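Local structure of oxalate--CoA ligase (Arabidopsis thaliana, 5IE2) at residues A[21-26]-A[230-235]. The protein is a plant enzyme of the ANL (AMP-binding) superfamily, with an AMP-binding domain and a smaller C-terminal domain. Sequence-based numbering, arbitrary orientation.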
loop_
_atom_site.group_PDB
_atom_site.type_symbol
_atom_site.label_atom_id
_atom_site.label_comp_id
_atom_site.label_asym_id
_atom_site.label_seq_id
_atom_site.Cartn_x
_atom_site.Cartn_y
_atom_site.Cartn_z
ATOM N N ARG A 21 -0.750 -3.780 -24.210
ATOM C CA ARG A 21 -0.824 -2.550 -23.451
ATOM C C ARG A 21 -0.156 -2.730 -22.065
ATOM O O ARG A 21 -0.357 -3.762 -21.396
ATOM C CB ARG A 21 -2.298 -2.131 -23.288
ATOM C CG ARG A 21 -2.488 -0.731 -22.675
ATOM C CD ARG A 21 -3.934 -0.233 -22.918
ATOM N NE ARG A 21 -4.873 -1.089 -22.223
ATOM C CZ ARG A 21 -5.243 -0.897 -20.949
ATOM N NH1 ARG A 21 -4.733 0.114 -20.226
ATOM N NH2 ARG A 21 -6.126 -1.718 -20.412
ATOM N N ALA A 22 0.604 -1.701 -21.662
ATOM C CA ALA A 22 1.238 -1.658 -20.353
ATOM C C ALA A 22 0.617 -0.583 -19.453
ATOM O O ALA A 22 0.303 -0.855 -18.304
ATOM C CB ALA A 22 2.755 -1.401 -20.505
ATOM N N LEU A 23 0.499 0.651 -19.959
ATOM C CA LEU A 23 0.200 1.807 -19.106
ATOM C C LEU A 23 -0.636 2.823 -19.880
ATOM O O LEU A 23 -0.215 3.301 -20.949
ATOM C CB LEU A 23 1.513 2.467 -18.625
ATOM C CG LEU A 23 1.347 3.630 -17.621
ATOM C CD1 LEU A 23 0.812 3.086 -16.341
ATOM C CD2 LEU A 23 2.760 4.238 -17.325
ATOM N N SER A 24 -1.817 3.139 -19.349
ATOM C CA SER A 24 -2.697 4.151 -19.933
ATOM C C SER A 24 -2.916 5.235 -18.927
ATOM O O SER A 24 -2.793 5.010 -17.711
ATOM C CB SER A 24 -4.063 3.562 -20.332
ATOM O OG SER A 24 -3.915 2.615 -21.354
ATOM N N VAL A 25 -3.147 6.445 -19.441
ATOM C CA VAL A 25 -3.676 7.544 -18.641
ATOM C C VAL A 25 -5.036 7.800 -19.242
ATOM O O VAL A 25 -5.127 8.020 -20.460
ATOM C CB VAL A 25 -2.784 8.792 -18.719
ATOM C CG1 VAL A 25 -3.495 9.994 -18.053
ATOM C CG2 VAL A 25 -1.407 8.502 -18.109
ATOM N N SER A 26 -6.088 7.635 -18.438
ATOM C CA SER A 26 -7.464 7.680 -18.944
ATOM C C SER A 26 -7.678 8.907 -19.862
ATOM O O SER A 26 -7.432 10.055 -19.471
ATOM C CB SER A 26 -8.476 7.735 -17.791
ATOM O OG SER A 26 -9.822 7.764 -18.306
ATOM N N ALA A 230 0.699 -7.428 -17.864
ATOM C CA ALA A 230 -0.685 -6.902 -17.729
ATOM C C ALA A 230 -0.689 -5.387 -17.968
ATOM O O ALA A 230 0.372 -4.768 -18.204
ATOM C CB ALA A 230 -1.279 -7.231 -16.292
ATOM N N ALA A 231 -1.874 -4.772 -17.868
ATOM C CA ALA A 231 -2.000 -3.319 -18.063
ATOM C C ALA A 231 -2.495 -2.591 -16.811
ATOM O O ALA A 231 -3.230 -3.154 -15.972
ATOM C CB ALA A 231 -2.968 -3.015 -19.243
ATOM N N VAL A 232 -2.084 -1.345 -16.733
ATOM C CA VAL A 232 -2.425 -0.435 -15.647
ATOM C C VAL A 232 -2.994 0.837 -16.220
ATOM O O VAL A 232 -2.412 1.369 -17.138
ATOM C CB VAL A 232 -1.118 -0.092 -14.836
ATOM C CG1 VAL A 232 -1.411 0.885 -13.740
ATOM C CG2 VAL A 232 -0.523 -1.380 -14.249
ATOM N N THR A 233 -4.080 1.353 -15.642
ATOM C CA THR A 233 -4.611 2.663 -16.062
ATOM C C THR A 233 -4.526 3.636 -14.910
ATOM O O THR A 233 -4.912 3.309 -13.789
ATOM C CB THR A 233 -6.070 2.552 -16.537
ATOM O OG1 THR A 233 -6.118 1.687 -17.689
ATOM C CG2 THR A 233 -6.679 3.975 -16.889
ATOM N N LEU A 234 -3.994 4.823 -15.160
ATOM C CA LEU A 234 -3.981 5.896 -14.168
ATOM C C LEU A 234 -5.169 6.821 -14.450
ATOM O O LEU A 234 -5.393 7.206 -15.612
ATOM C CB LEU A 234 -2.668 6.692 -14.248
ATOM C CG LEU A 234 -1.413 5.786 -14.236
ATOM C CD1 LEU A 234 -0.166 6.621 -14.398
ATOM C CD2 LEU A 234 -1.457 5.023 -12.882
ATOM N N PRO A 235 -5.908 7.184 -13.416
ATOM C CA PRO A 235 -6.974 8.210 -13.607
ATOM C C PRO A 235 -6.436 9.548 -14.176
ATOM O O PRO A 235 -5.305 10.003 -13.920
ATOM C CB PRO A 235 -7.531 8.433 -12.197
ATOM C CG PRO A 235 -7.230 7.123 -11.428
ATOM C CD PRO A 235 -5.828 6.711 -12.020
HETATM O O HOH W 1 -5.779 -0.974 -17.280
#
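Arg21 lays its side chain over Ala231, where two neighbouring strands run side by side. CB and CG both pass the Ala231 methyl at van der Waals range. The chain then bends at chi3 (64°), which brings the guanidinium down flat: Ala231 CB sits 3.5 Å from Arg21 CZ, over the centre of one face. NE skirts the same methyl. NH1 turns back along its own strand to Ser24 OG, 2.9 Å away and tilted from the guanidinium plane, a hydroxyl that also bonds Asn30. NH2 reaches a water that lies 2.7 Å from Thr233 OG1, so arginine and threonine are bridged across the strands; Ser205 gives NH2 a further, weak partner. These contacts hold the guanidinium over the Ala231 methyl, at the face of the sheet that carries Ser24 and Thr233.

On the other face the side chains are apolar. Leu23 CG stands anti to the backbone N (chi1 -175°), and its CD1 leans across to Val232 CB at 4.0 Å and to Leu234 CG. Val25 CG2 faces Leu234 CD1 more loosely. Helix 67-78 packs on Leu23 and Val25, while helix 215-227 packs on Val232.

Between the faces, Val232 N bonds Ala22 O, Ser24 N bonds Val232 O at 2.9 Å, Leu234 N bonds Ser24 O, and Ser26 N closes the series on Leu234 O, almost straight. Ser24 thus bonds through its N to Val232 and through its O to Leu234, the two residues flanking its partner Thr233: the regular parallel pattern, with axes only 7° apart. At the other edge of strand 21-25, Ala22 and Leu23 both face Leu31 in a classic beta bulge. The pair forms the centre of a four-stranded mixed sheet, joining chain regions some 200 residues apart within the AMP-binding enzyme fold.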